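Local atomic coordinates of yeast Cdc13 OB4 (Candida glabrata, PDB entry 3RMH), a protein that probably binds DNA at telomeres as a whole protein, this piece being its OB4 domain, an OB fold that assembles into a dimer. Residues B[17-22]-B[30-35]; B[37-42]-B[47-52]; B[93-98]-B[122-127]. The protein carries 2 engineered substitutions. One frame throughout, in Å; residues are numbered along the deposited sequence.

Contact 1 (B[17-22]-B[30-35]); sequences SQLNHL and YVLNVY
Leu-19 lays one methyl over the ring of Tyr-30, a CH-pi contact across the beta-alpha-beta unit formed by strand 9-11, helix 16-19 and strand 28-42. Its CD2 lies 3.8 Å from the centroid of the Tyr-30 ring and 20° off the ring normal. The nearest ring carbon is Tyr-30 CD2, 3.6 Å from Leu-19 CD2, so the methyl sits above the face but shifted toward the rim. Placing CG beside its backbone N (chi1 -65°), Leu-19 sends CD2 over the ring and CD1 toward Leu-32.

The remaining contacts across the pair are also van der Waals in kind. Leu-19 CD1 meets Leu-32 CD2 tip to tip at 4.1 Å. Leu-22 comes obliquely to the phenol end, with CD1 at 3.6 Å from Tyr-30 OH. A type I turn from Leu-19 to Leu-22, with Leu-22 N bonded to Leu-19 O at 3.2 Å, brings both leucines to bear on the same ring.

The hydroxyl of Tyr-30 and NE2 of His-21 bond outside the pair: Tyr-30 OH to Thr-26 OG1, and His-21 NE2 to NE2 of His-21 of the second subunit. The Tyr-30 ring also meets Trp-117 at about 70° between planes.

With no hydrogen bond across 164 Å² of buried surface, the helix is seated here by shape and dispersion, the ring held by Leu-19 over one face while its hydroxyl is bonded to Thr-26.

Contact 2 (B[37-42]-B[47-52]); sequences IDVEIV and IRIKVV
Glu-40 and Arg-48 stand side by side across a hydrogen-bonded antiparallel pair, joined through their backbones rather than their charges. Glu-40 N donates to Arg-48 O at 2.8 Å, and Arg-48 N returns a bond of 2.9 Å to Glu-40 O. Lys-50 N donates to Asp-38 O, but the regular pattern breaks in a classic beta bulge at Ile-37 and Asp-38 opposite Lys-50: Lys-50 O takes its bond from Ile-37 N, Asp-38 N lies 3.6 Å from Lys-50 O, psi of Ile-37 is near zero, and the register slips by one residue between Asp-38/Lys-50 and Tyr-35/Val-52.

Glu-40 has CG anti to the backbone N, whereas Arg-48 sets CG beside its N (chi1 -54°) and runs extended to NE. Their planes end 60° apart, with Glu-40 OE1 4.1 Å from Arg-48 NH1, beyond a salt bridge. The bridges form instead with the second subunit: Glu-40 OE1 to its Arg-48 NH1, and Arg-48 NH2 to its Glu-40 OE2. Arg-48 NE pairs with Glu-46 in the same chain, and Val-42 CG2 rests over one guanidinium face, 4.0 Å from Arg-48 CZ. Lys-50, on the same sheet face, bends at its last torsion, bringing NZ to 4.0 Å from Asp-38 OD2, again only a charge neighbour.

Val-39 and Ile-47 point to the other face, where Val-39 CG1 is 4.0 Å from Ile-47 CG2. Near the far end Ile-37 crosses Val-52 at about a right angle. Its chi1 of 55° wedges CG1 between N and the carbonyl carbon, and CD1 meets Val-52 CG1 at 3.4 Å, tight for two carbons.

Aliphatic groups on one face and charges on the other make this an amphipathic beta hairpin of the OB fold, whose Glu-40 and Arg-48 bridge the two subunits.

Contact 3 (B[93-98]-B[122-127]); sequences TPLLNE and CTIQEL
Just ahead of the helical turn whose Ile-124 and Leu-127 receive Leu-95, Thr-123 OG1 accepts a hydrogen bond from Glu-126 N at 3.0 Å, with 157° at the hydrogen. Thr-123 is therefore the N-cap of helix 124-134. Its chi1 of 70° swings OG1 back over the opening turn, and Leu-127 N donates to Thr-123 O at 3.1 Å, so the hydroxyl and the carbonyl of one residue take the N-H groups of two successive residues in the first turn.

Across the contact the side-chain contacts are aliphatic, with a single methyl of Leu-95 making most of them. Leu-95 CD1 lies 3.8 Å from Leu-127 CD1, the two side chains meeting at about a right angle. The same methyl is 4.0 Å from Ile-124 CD1, and this approach is more slanting. Ile-124 reaches it through an extended first step, CG1 anti to the backbone N (chi1 -175°), although its CB itself does not head for the other segment. Phe-81 of helix 75-82 packs on both Ile-124 and Leu-127, while Ile-36 of strand 28-42 lies against Leu-95.

On the other segment, Leu-95 closes a 3-10 turn and opens a type II turn to Glu-98, whose N bonds only weakly to Leu-95 O. Asn-97 takes the positive phi expected at the third position of such a turn, and the chain then enters strand 99-108.

The 121 Å² of buried surface thus marks where an N-capped C-terminal helix docks by its first turn onto the loop leading into a strand of the OB-fold sheet.

In the fold
Contacts 1 and 2 share the long strand 28-42: its earlier part receives helix 16-19, its later part pairs with strand 46-52, and a probable hydrogen bond, Tyr-35 N to Val-52 O, joins the two regions. Contact 3 lies across the chain's centre from contact 1, with about 18 Å between their centres, but reaches the same strand through Tyr-35 and Ile-37. Contacts 1 and 3 are small, buried and without hydrogen bonds across their segments; contact 2 is larger, partly buried and built on backbone bonds, with a charged face. Residues of contacts 1 and 2 touch the second subunit, whereas contact 3 is confined to its own chain.

Contact 1 (B[17-22]-B[30-35])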
ATOM      1  N   SER B  17       1.190 -13.246   0.938  1.00 33.27           N
ATOM      2  CA  SER B  17       0.980 -13.220  -0.506  1.00 40.63           C
ATOM      3  C   SER B  17      -0.407 -13.753  -0.870  1.00 41.82           C
ATOM      4  O   SER B  17      -1.083 -13.211  -1.748  1.00 44.21           O
ATOM      5  CB  SER B  17       2.050 -14.045  -1.216  1.00 54.62           C
ATOM      6  OG  SER B  17       1.703 -14.239  -2.578  1.00 67.26           O
ATOM      7  N   GLN B  18      -0.829 -14.812  -0.187  1.00 35.48           N
ATOM      8  CA  GLN B  18      -2.149 -15.389  -0.413  1.00 40.33           C
ATOM      9  C   GLN B  18      -3.260 -14.471   0.088  1.00 37.70           C
ATOM     10  O   GLN B  18      -4.320 -14.377  -0.529  1.00 40.62           O
ATOM     11  CB  GLN B  18      -2.264 -16.769   0.246  1.00 48.95           C
ATOM     12  CG  GLN B  18      -1.260 -17.787  -0.277  1.00 61.09           C
ATOM     13  CD  GLN B  18      -1.518 -19.198   0.237  1.00 71.65           C
ATOM     14  OE1 GLN B  18      -2.324 -19.406   1.148  1.00 71.54           O
ATOM     15  NE2 GLN B  18      -0.835 -20.174  -0.354  1.00 71.85           N
ATOM     16  N   LEU B  19      -3.014 -13.788   1.199  1.00 32.81           N
ATOM     17  CA  LEU B  19      -4.003 -12.888   1.771  1.00 31.03           C
ATOM     18  C   LEU B  19      -4.232 -11.690   0.859  1.00 33.17           C
ATOM     19  O   LEU B  19      -5.360 -11.213   0.715  1.00 29.01           O
ATOM     20  CB  LEU B  19      -3.562 -12.406   3.151  1.00 25.35           C
ATOM     21  CG  LEU B  19      -3.464 -13.465   4.258  1.00 29.39           C
ATOM     22  CD1 LEU B  19      -3.042 -12.824   5.560  1.00 30.46           C
ATOM     23  CD2 LEU B  19      -4.808 -14.159   4.423  1.00 37.86           C
ATOM     24  N   ASN B  20      -3.157 -11.202   0.245  1.00 26.91           N
ATOM     25  CA  ASN B  20      -3.260 -10.042  -0.646  1.00 25.11           C
ATOM     26  C   ASN B  20      -4.017 -10.332  -1.922  1.00 26.79           C
ATOM     27  O   ASN B  20      -4.408  -9.409  -2.638  1.00 25.49           O
ATOM     28  CB  ASN B  20      -1.875  -9.488  -0.995  1.00 19.22           C
ATOM     29  CG  ASN B  20      -1.338  -8.576   0.080  1.00 25.00           C
ATOM     30  OD1 ASN B  20      -2.094  -7.821   0.699  1.00 23.89           O
ATOM     31  ND2 ASN B  20      -0.028  -8.643   0.314  1.00 26.07           N
ATOM     32  N   HIS B  21      -4.210 -11.609  -2.221  1.00 25.87           N
ATOM     33  CA  HIS B  21      -4.937 -11.981  -3.439  1.00 32.33           C
ATOM     34  C   HIS B  21      -6.429 -12.205  -3.212  1.00 38.22           C
ATOM     35  O   HIS B  21      -7.200 -12.274  -4.175  1.00 36.60           O
ATOM     36  CB  HIS B  21      -4.309 -13.204  -4.107  1.00 35.25           C
ATOM     37  CG  HIS B  21      -3.132 -12.866  -4.974  1.00 45.96           C
ATOM     38  ND1 HIS B  21      -3.244 -12.674  -6.325  1.00 42.44           N
ATOM     39  CD2 HIS B  21      -1.832 -12.650  -4.652  1.00 43.53           C
ATOM     40  CE1 HIS B  21      -2.048 -12.368  -6.820  1.00 45.88           C
ATOM     41  NE2 HIS B  21      -1.185 -12.349  -5.833  1.00 46.02           N
ATOM     42  N   LEU B  22      -6.836 -12.317  -1.952  1.00 28.30           N
ATOM     43  CA  LEU B  22      -8.241 -12.609  -1.641  1.00 34.40           C
ATOM     44  C   LEU B  22      -9.145 -11.512  -2.194  1.00 34.38           C
ATOM     45  O   LEU B  22      -9.102 -10.366  -1.741  1.00 30.09           O
ATOM     46  CB  LEU B  22      -8.450 -12.767  -0.135  1.00 33.73           C
ATOM     47  CG  LEU B  22      -7.888 -14.033   0.519  1.00 34.12           C
ATOM     48  CD1 LEU B  22      -7.988 -13.916   2.030  1.00 39.42           C
ATOM     49  CD2 LEU B  22      -8.612 -15.285   0.037  1.00 41.14           C
ATOM     50  N   TYR B  30      -7.445 -13.758  10.688  1.00 25.66           N
ATOM     51  CA  TYR B  30      -6.200 -14.463  10.447  1.00 25.27           C
ATOM     52  C   TYR B  30      -5.204 -14.062  11.508  1.00 22.14           C
ATOM     53  O   TYR B  30      -4.946 -12.873  11.718  1.00 24.91           O
ATOM     54  CB  TYR B  30      -5.660 -14.100   9.068  1.00 24.83           C
ATOM     55  CG  TYR B  30      -6.653 -14.416   7.979  1.00 29.03           C
ATOM     56  CD1 TYR B  30      -7.687 -13.536   7.682  1.00 28.27           C
ATOM     57  CD2 TYR B  30      -6.573 -15.603   7.263  1.00 33.13           C
ATOM     58  CE1 TYR B  30      -8.614 -13.824   6.693  1.00 27.12           C
ATOM     59  CE2 TYR B  30      -7.496 -15.894   6.261  1.00 33.75           C
ATOM     60  CZ  TYR B  30      -8.511 -15.000   5.991  1.00 36.94           C
ATOM     61  OH  TYR B  30      -9.426 -15.283   5.002  1.00 35.68           O
ATOM     62  N   VAL B  31      -4.645 -15.059  12.177  1.00 21.91           N
ATOM     63  CA  VAL B  31      -3.664 -14.792  13.204  1.00 26.83           C
ATOM     64  C   VAL B  31      -2.306 -14.781  12.530  1.00 27.89           C
ATOM     65  O   VAL B  31      -1.916 -15.753  11.885  1.00 34.23           O
ATOM     66  CB  VAL B  31      -3.719 -15.857  14.304  1.00 34.14           C
ATOM     67  CG1 VAL B  31      -2.684 -15.552  15.392  1.00 31.49           C
ATOM     68  CG2 VAL B  31      -5.130 -15.937  14.890  1.00 28.27           C
ATOM     69  N   LEU B  32      -1.582 -13.679  12.678  1.00 25.75           N
ATOM     70  CA  LEU B  32      -0.289 -13.545  12.042  1.00 23.76           C
ATOM     71  C   LEU B  32       0.789 -13.305  13.083  1.00 30.52           C
ATOM     72  O   LEU B  32       0.583 -12.536  14.015  1.00 27.51           O
ATOM     73  CB  LEU B  32      -0.298 -12.340  11.106  1.00 23.71           C
ATOM     74  CG  LEU B  32      -1.376 -12.328  10.029  1.00 29.21           C
ATOM     75  CD1 LEU B  32      -1.267 -11.045   9.242  1.00 28.28           C
ATOM     76  CD2 LEU B  32      -1.217 -13.548   9.130  1.00 36.87           C
ATOM     77  N   ASN B  33       1.920 -13.982  12.926  1.00 29.54           N
ATOM     78  CA  ASN B  33       3.134 -13.635  13.656  1.00 21.74           C
ATOM     79  C   ASN B  33       4.137 -13.105  12.654  1.00 29.69           C
ATOM     80  O   ASN B  33       4.737 -13.873  11.898  1.00 30.14           O
ATOM     81  CB  ASN B  33       3.684 -14.852  14.423  1.00 27.10           C
ATOM     82  CG  ASN B  33       2.801 -15.237  15.586  1.00 43.63           C
ATOM     83  OD1 ASN B  33       2.823 -14.589  16.636  1.00 48.45           O
ATOM     84  ND2 ASN B  33       1.998 -16.282  15.403  1.00 55.21           N
ATOM     85  N   VAL B  34       4.295 -11.784  12.620  1.00 25.07           N
ATOM     86  CA  VAL B  34       4.955 -11.153  11.492  1.00 24.00           C
ATOM     87  C   VAL B  34       5.858 -10.024  11.920  1.00 25.96           C
ATOM     88  O   VAL B  34       5.726  -9.513  13.030  1.00 25.33           O
ATOM     89  CB  VAL B  34       3.910 -10.628  10.481  1.00 25.53           C
ATOM     90  CG1 VAL B  34       3.266 -11.795   9.767  1.00 27.17           C
ATOM     91  CG2 VAL B  34       2.845  -9.791  11.196  1.00 21.72           C
ATOM     92  N   TYR B  35       6.775  -9.640  11.035  1.00 23.31           N
ATOM     93  CA  TYR B  35       7.685  -8.528  11.302  1.00 21.99           C
ATOM     94  C   TYR B  35       7.068  -7.228  10.880  1.00 22.88           C
ATOM     95  O   TYR B  35       6.613  -7.111   9.747  1.00 23.57           O
ATOM     96  CB  TYR B  35       8.982  -8.701  10.527  1.00 26.40           C
ATOM     97  CG  TYR B  35       9.802  -9.859  11.016  1.00 26.60           C
ATOM     98  CD1 TYR B  35      10.730  -9.688  12.033  1.00 31.02           C
ATOM     99  CD2 TYR B  35       9.640 -11.122  10.478  1.00 31.61           C
ATOM    100  CE1 TYR B  35      11.490 -10.748  12.496  1.00 39.43           C
ATOM    101  CE2 TYR B  35      10.395 -12.195  10.939  1.00 33.25           C
ATOM    102  CZ  TYR B  35      11.319 -11.995  11.944  1.00 41.52           C
ATOM    103  OH  TYR B  35      12.071 -13.055  12.401  1.00 45.07           O
TER

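Contact 2 (B[37-42]-B[47-52])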
ATOM      1  N   ILE B  37       7.725  -3.784   9.489  1.00 23.55           N
ATOM      2  CA  ILE B  37       8.879  -3.166   8.831  1.00 29.54           C
ATOM      3  C   ILE B  37       8.728  -1.684   8.525  1.00 34.00           C
ATOM      4  O   ILE B  37       9.695  -1.022   8.193  1.00 32.15           O
ATOM      5  CB  ILE B  37       9.249  -3.890   7.540  1.00 28.59           C
ATOM      6  CG1 ILE B  37       8.030  -3.950   6.612  1.00 31.61           C
ATOM      7  CG2 ILE B  37       9.787  -5.277   7.867  1.00 33.76           C
ATOM      8  CD1 ILE B  37       8.353  -4.461   5.238  1.00 38.14           C
ATOM      9  N   ASP B  38       7.516  -1.156   8.610  1.00 28.20           N
ATOM     10  CA  ASP B  38       7.337   0.270   8.374  1.00 28.37           C
ATOM     11  C   ASP B  38       6.065   0.694   9.056  1.00 25.37           C
ATOM     12  O   ASP B  38       5.098  -0.065   9.114  1.00 23.84           O
ATOM     13  CB  ASP B  38       7.257   0.564   6.864  1.00 30.15           C
ATOM     14  CG  ASP B  38       7.605   2.006   6.520  1.00 47.06           C
ATOM     15  OD1 ASP B  38       8.094   2.740   7.402  1.00 52.64           O
ATOM     16  OD2 ASP B  38       7.407   2.405   5.354  1.00 56.09           O
ATOM     17  N   VAL B  39       6.070   1.903   9.593  1.00 23.34           N
ATOM     18  CA  VAL B  39       4.856   2.483  10.124  1.00 28.93           C
ATOM     19  C   VAL B  39       4.734   3.898   9.588  1.00 31.57           C
ATOM     20  O   VAL B  39       5.707   4.643   9.539  1.00 29.76           O
ATOM     21  CB  VAL B  39       4.839   2.502  11.666  1.00 33.50           C
ATOM     22  CG1 VAL B  39       3.567   3.154  12.158  1.00 28.86           C
ATOM     23  CG2 VAL B  39       4.959   1.085  12.235  1.00 31.26           C
ATOM     24  N   GLU B  40       3.532   4.263   9.172  1.00 22.65           N
ATOM     25  CA  GLU B  40       3.295   5.605   8.696  1.00 29.58           C
ATOM     26  C   GLU B  40       2.114   6.170   9.451  1.00 30.95           C
ATOM     27  O   GLU B  40       1.130   5.471   9.690  1.00 27.76           O
ATOM     28  CB  GLU B  40       3.034   5.590   7.192  1.00 35.96           C
ATOM     29  CG  GLU B  40       2.673   6.937   6.626  1.00 50.81           C
ATOM     30  CD  GLU B  40       2.935   7.017   5.136  1.00 62.98           C
ATOM     31  OE1 GLU B  40       3.086   5.950   4.501  1.00 62.47           O
ATOM     32  OE2 GLU B  40       3.004   8.148   4.611  1.00 69.19           O
ATOM     33  N   ILE B  41       2.231   7.427   9.859  1.00 30.71           N
ATOM     34  CA  ILE B  41       1.159   8.101  10.573  1.00 31.62           C
ATOM     35  C   ILE B  41       0.600   9.245   9.734  1.00 42.58           C
ATOM     36  O   ILE B  41       1.355  10.032   9.172  1.00 33.36           O
ATOM     37  CB  ILE B  41       1.658   8.658  11.901  1.00 36.78           C
ATOM     38  CG1 ILE B  41       2.133   7.522  12.812  1.00 30.97           C
ATOM     39  CG2 ILE B  41       0.563   9.456  12.584  1.00 36.64           C
ATOM     40  CD1 ILE B  41       2.948   8.019  14.010  1.00 33.84           C
ATOM     41  N   VAL B  42      -0.723   9.320   9.647  1.00 44.98           N
ATOM     42  CA  VAL B  42      -1.391  10.425   8.965  1.00 49.39           C
ATOM     43  C   VAL B  42      -2.179  11.234   9.993  1.00 53.01           C
ATOM     44  O   VAL B  42      -3.293  10.862  10.363  1.00 50.22           O
ATOM     45  CB  VAL B  42      -2.332   9.922   7.857  1.00 48.38           C
ATOM     46  CG1 VAL B  42      -3.023  11.088   7.172  1.00 51.07           C
ATOM     47  CG2 VAL B  42      -1.557   9.099   6.843  1.00 51.68           C
ATOM     48  N   ILE B  47      -3.181   5.176  11.112  1.00 25.56           N
ATOM     49  CA  ILE B  47      -1.887   4.514  11.275  1.00 21.55           C
ATOM     50  C   ILE B  47      -1.827   3.367  10.277  1.00 23.53           C
ATOM     51  O   ILE B  47      -2.729   2.526  10.228  1.00 25.43           O
ATOM     52  CB  ILE B  47      -1.737   3.959  12.703  1.00 23.43           C
ATOM     53  CG1 ILE B  47      -1.928   5.077  13.725  1.00 29.05           C
ATOM     54  CG2 ILE B  47      -0.361   3.268  12.886  1.00 26.15           C
ATOM     55  CD1 ILE B  47      -1.979   4.593  15.162  1.00 29.75           C
ATOM     56  N   ARG B  48      -0.777   3.339   9.469  1.00 18.72           N
ATOM     57  CA  ARG B  48      -0.562   2.247   8.537  1.00 17.74           C
ATOM     58  C   ARG B  48       0.695   1.473   8.894  1.00 20.93           C
ATOM     59  O   ARG B  48       1.776   2.048   8.993  1.00 22.73           O
ATOM     60  CB  ARG B  48      -0.412   2.780   7.119  1.00 23.46           C
ATOM     61  CG  ARG B  48      -1.554   3.651   6.697  1.00 29.32           C
ATOM     62  CD  ARG B  48      -1.194   4.369   5.415  1.00 39.65           C
ATOM     63  NE  ARG B  48      -2.204   5.346   5.026  1.00 41.50           N
ATOM     64  CZ  ARG B  48      -2.028   6.233   4.054  1.00 51.64           C
ATOM     65  NH1 ARG B  48      -0.876   6.262   3.397  1.00 54.25           N
ATOM     66  NH2 ARG B  48      -2.994   7.091   3.742  1.00 44.95           N
ATOM     67  N   ILE B  49       0.543   0.167   9.053  1.00 22.57           N
ATOM     68  CA  ILE B  49       1.635  -0.711   9.496  1.00 15.94           C
ATOM     69  C   ILE B  49       1.899  -1.756   8.417  1.00 21.44           C
ATOM     70  O   ILE B  49       1.006  -2.525   8.074  1.00 26.56           O
ATOM     71  CB  ILE B  49       1.223  -1.429  10.785  1.00 23.79           C
ATOM     72  CG1 ILE B  49       0.850  -0.410  11.863  1.00 29.47           C
ATOM     73  CG2 ILE B  49       2.319  -2.379  11.295  1.00 26.64           C
ATOM     74  CD1 ILE B  49       0.264  -1.039  13.119  1.00 34.74           C
ATOM     75  N   LYS B  50       3.120  -1.794   7.883  1.00 21.62           N
ATOM     76  CA  LYS B  50       3.475  -2.806   6.890  1.00 21.15           C
ATOM     77  C   LYS B  50       4.161  -3.992   7.566  1.00 22.04           C
ATOM     78  O   LYS B  50       5.090  -3.807   8.343  1.00 22.95           O
ATOM     79  CB  LYS B  50       4.396  -2.219   5.807  1.00 19.32           C
ATOM     80  CG  LYS B  50       3.704  -1.159   4.911  1.00 36.01           C
ATOM     81  CD  LYS B  50       4.560  -0.787   3.701  1.00 49.23           C
ATOM     82  CE  LYS B  50       3.892   0.290   2.834  1.00 58.13           C
ATOM     83  NZ  LYS B  50       3.925   1.637   3.483  1.00 65.87           N
ATOM     84  N   VAL B  51       3.694  -5.197   7.262  1.00 18.70           N
ATOM     85  CA  VAL B  51       4.244  -6.411   7.867  1.00 24.75           C
ATOM     86  C   VAL B  51       4.595  -7.456   6.817  1.00 24.29           C
ATOM     87  O   VAL B  51       3.980  -7.508   5.746  1.00 28.20           O
ATOM     88  CB  VAL B  51       3.263  -7.039   8.900  1.00 20.17           C
ATOM     89  CG1 VAL B  51       2.880  -6.027   9.977  1.00 20.40           C
ATOM     90  CG2 VAL B  51       1.995  -7.573   8.205  1.00 20.84           C
ATOM     91  N   VAL B  52       5.589  -8.277   7.145  1.00 20.72           N
ATOM     92  CA  VAL B  52       6.085  -9.366   6.300  1.00 22.85           C
ATOM     93  C   VAL B  52       6.294 -10.631   7.136  1.00 28.77           C
ATOM     94  O   VAL B  52       6.491 -10.547   8.346  1.00 29.13           O
ATOM     95  CB  VAL B  52       7.421  -8.990   5.624  1.00 25.09           C
ATOM     96  CG1 VAL B  52       7.254  -7.702   4.832  1.00 26.27           C
ATOM     97  CG2 VAL B  52       8.548  -8.847   6.672  1.00 23.19           C
TER

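Contact 3 (B[93-98]-B[122-127])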
ATOM      1  N   THR B  93       9.067   2.787  17.421  1.00 26.33           N
ATOM      2  CA  THR B  93      10.481   2.403  17.287  1.00 27.58           C
ATOM      3  C   THR B  93      10.858   1.023  17.843  1.00 35.27           C
ATOM      4  O   THR B  93      11.570   0.266  17.179  1.00 33.58           O
ATOM      5  CB  THR B  93      11.395   3.477  17.886  1.00 37.23           C
ATOM      6  OG1 THR B  93      11.212   4.691  17.149  1.00 41.87           O
ATOM      7  CG2 THR B  93      12.855   3.038  17.818  1.00 41.89           C
ATOM      8  N   PRO B  94      10.391   0.689  19.063  1.00 36.26           N
ATOM      9  CA  PRO B  94      10.758  -0.620  19.618  1.00 35.89           C
ATOM     10  C   PRO B  94      10.153  -1.801  18.862  1.00 31.65           C
ATOM     11  O   PRO B  94      10.588  -2.932  19.055  1.00 35.45           O
ATOM     12  CB  PRO B  94      10.204  -0.567  21.053  1.00 40.68           C
ATOM     13  CG  PRO B  94      10.047   0.896  21.351  1.00 41.68           C
ATOM     14  CD  PRO B  94       9.631   1.497  20.033  1.00 34.01           C
ATOM     15  N   LEU B  95       9.167  -1.548  18.009  1.00 23.40           N
ATOM     16  CA  LEU B  95       8.487  -2.640  17.308  1.00 28.31           C
ATOM     17  C   LEU B  95       9.111  -2.997  15.941  1.00 38.83           C
ATOM     18  O   LEU B  95       8.821  -4.054  15.376  1.00 30.90           O
ATOM     19  CB  LEU B  95       7.002  -2.300  17.148  1.00 30.96           C
ATOM     20  CG  LEU B  95       6.327  -1.797  18.435  1.00 34.71           C
ATOM     21  CD1 LEU B  95       4.866  -1.368  18.182  1.00 31.11           C
ATOM     22  CD2 LEU B  95       6.420  -2.823  19.563  1.00 40.60           C
ATOM     23  N   LEU B  96       9.984  -2.134  15.424  1.00 29.19           N
ATOM     24  CA  LEU B  96      10.459  -2.285  14.046  1.00 29.48           C
ATOM     25  C   LEU B  96      11.393  -3.483  13.903  1.00 38.92           C
ATOM     26  O   LEU B  96      12.239  -3.730  14.764  1.00 43.64           O
ATOM     27  CB  LEU B  96      11.186  -1.020  13.576  1.00 39.81           C
ATOM     28  CG  LEU B  96      10.384   0.280  13.513  1.00 47.71           C
ATOM     29  CD1 LEU B  96      11.310   1.447  13.190  1.00 50.65           C
ATOM     30  CD2 LEU B  96       9.242   0.186  12.497  1.00 48.96           C
ATOM     31  N   ASN B  97      11.239  -4.209  12.801  1.00 27.88           N
ATOM     32  CA  ASN B  97      12.105  -5.337  12.486  1.00 33.16           C
ATOM     33  C   ASN B  97      12.130  -6.415  13.564  1.00 34.88           C
ATOM     34  O   ASN B  97      13.127  -7.117  13.729  1.00 29.66           O
ATOM     35  CB  ASN B  97      13.515  -4.834  12.173  1.00 41.87           C
ATOM     36  CG  ASN B  97      13.516  -3.800  11.069  1.00 47.77           C
ATOM     37  OD1 ASN B  97      12.808  -3.941  10.066  1.00 40.66           O
ATOM     38  ND2 ASN B  97      14.289  -2.739  11.253  1.00 58.19           N
ATOM     39  N   GLU B  98      11.027  -6.521  14.307  1.00 30.24           N
ATOM     40  CA  GLU B  98      10.801  -7.590  15.270  1.00 33.81           C
ATOM     41  C   GLU B  98       9.421  -8.176  15.010  1.00 28.56           C
ATOM     42  O   GLU B  98       8.574  -7.505  14.422  1.00 28.67           O
ATOM     43  CB  GLU B  98      10.850  -7.047  16.698  1.00 36.28           C
ATOM     44  CG  GLU B  98      12.154  -6.309  17.057  1.00 43.18           C
ATOM     45  CD  GLU B  98      13.367  -7.226  17.155  1.00 47.88           C
ATOM     46  OE1 GLU B  98      13.200  -8.463  17.158  1.00 51.98           O
ATOM     47  OE2 GLU B  98      14.496  -6.701  17.226  1.00 49.94           O
ATOM     48  N   CYS B 122      -6.100  -4.399  18.834  1.00 27.72           N
ATOM     49  CA  CYS B 122      -4.675  -4.106  18.826  1.00 22.72           C
ATOM     50  C   CYS B 122      -4.456  -2.796  19.575  1.00 30.99           C
ATOM     51  O   CYS B 122      -5.129  -1.803  19.295  1.00 31.03           O
ATOM     52  CB  CYS B 122      -4.195  -3.992  17.380  1.00 30.39           C
ATOM     53  SG  CYS B 122      -2.438  -3.701  17.190  1.00 37.56           S
ATOM     54  N   THR B 123      -3.544  -2.791  20.545  1.00 31.22           N
ATOM     55  CA  THR B 123      -3.227  -1.566  21.271  1.00 26.94           C
ATOM     56  C   THR B 123      -1.722  -1.437  21.423  1.00 24.96           C
ATOM     57  O   THR B 123      -0.999  -2.437  21.360  1.00 25.17           O
ATOM     58  CB  THR B 123      -3.883  -1.500  22.675  1.00 25.66           C
ATOM     59  OG1 THR B 123      -3.269  -2.458  23.552  1.00 26.63           O
ATOM     60  CG2 THR B 123      -5.395  -1.738  22.605  1.00 33.51           C
ATOM     61  N   ILE B 124      -1.238  -0.215  21.619  1.00 24.14           N
ATOM     62  CA  ILE B 124       0.219  -0.031  21.805  1.00 26.12           C
ATOM     63  C   ILE B 124       0.699  -0.685  23.105  1.00 29.97           C
ATOM     64  O   ILE B 124       1.807  -1.237  23.167  1.00 28.44           O
ATOM     65  CB  ILE B 124       0.638   1.459  21.744  1.00 28.89           C
ATOM     66  CG1 ILE B 124       2.167   1.600  21.805  1.00 34.50           C
ATOM     67  CG2 ILE B 124      -0.018   2.266  22.872  1.00 32.61           C
ATOM     68  CD1 ILE B 124       2.885   1.088  20.559  1.00 28.62           C
ATOM     69  N   GLN B 125      -0.129  -0.641  24.146  1.00 27.79           N
ATOM     70  CA  GLN B 125       0.219  -1.308  25.401  1.00 29.80           C
ATOM     71  C   GLN B 125       0.373  -2.810  25.203  1.00 29.86           C
ATOM     72  O   GLN B 125       1.311  -3.415  25.711  1.00 31.32           O
ATOM     73  CB  GLN B 125      -0.805  -1.024  26.503  1.00 34.79           C
ATOM     74  CG  GLN B 125      -0.859   0.427  26.949  1.00 41.88           C
ATOM     75  CD  GLN B 125      -1.692   1.304  26.024  1.00 42.19           C
ATOM     76  OE1 GLN B 125      -2.329   0.821  25.081  1.00 37.53           O
ATOM     77  NE2 GLN B 125      -1.693   2.603  26.295  1.00 38.67           N
ATOM     78  N   GLU B 126      -0.543  -3.418  24.459  1.00 30.18           N
ATOM     79  CA  GLU B 126      -0.453  -4.850  24.218  1.00 25.54           C
ATOM     80  C   GLU B 126       0.773  -5.238  23.372  1.00 26.82           C
ATOM     81  O   GLU B 126       1.390  -6.261  23.624  1.00 23.56           O
ATOM     82  CB  GLU B 126      -1.735  -5.369  23.574  1.00 36.20           C
ATOM     83  CG  GLU B 126      -1.964  -6.840  23.832  1.00 47.67           C
ATOM     84  CD  GLU B 126      -1.169  -7.701  22.885  1.00 48.72           C
ATOM     85  OE1 GLU B 126      -0.891  -7.220  21.763  1.00 46.48           O
ATOM     86  OE2 GLU B 126      -0.833  -8.849  23.254  1.00 50.44           O
ATOM     87  N   LEU B 127       1.108  -4.440  22.353  1.00 26.87           N
ATOM     88  CA  LEU B 127       2.292  -4.721  21.539  1.00 23.56           C
ATOM     89  C   LEU B 127       3.542  -4.581  22.390  1.00 25.22           C
ATOM     90  O   LEU B 127       4.512  -5.328  22.224  1.00 26.17           O
ATOM     91  CB  LEU B 127       2.375  -3.777  20.328  1.00 29.63           C
ATOM     92  CG  LEU B 127       1.337  -3.995  19.221  1.00 27.68           C
ATOM     93  CD1 LEU B 127       1.386  -2.883  18.171  1.00 28.11           C
ATOM     94  CD2 LEU B 127       1.510  -5.361  18.571  1.00 29.40           C
TER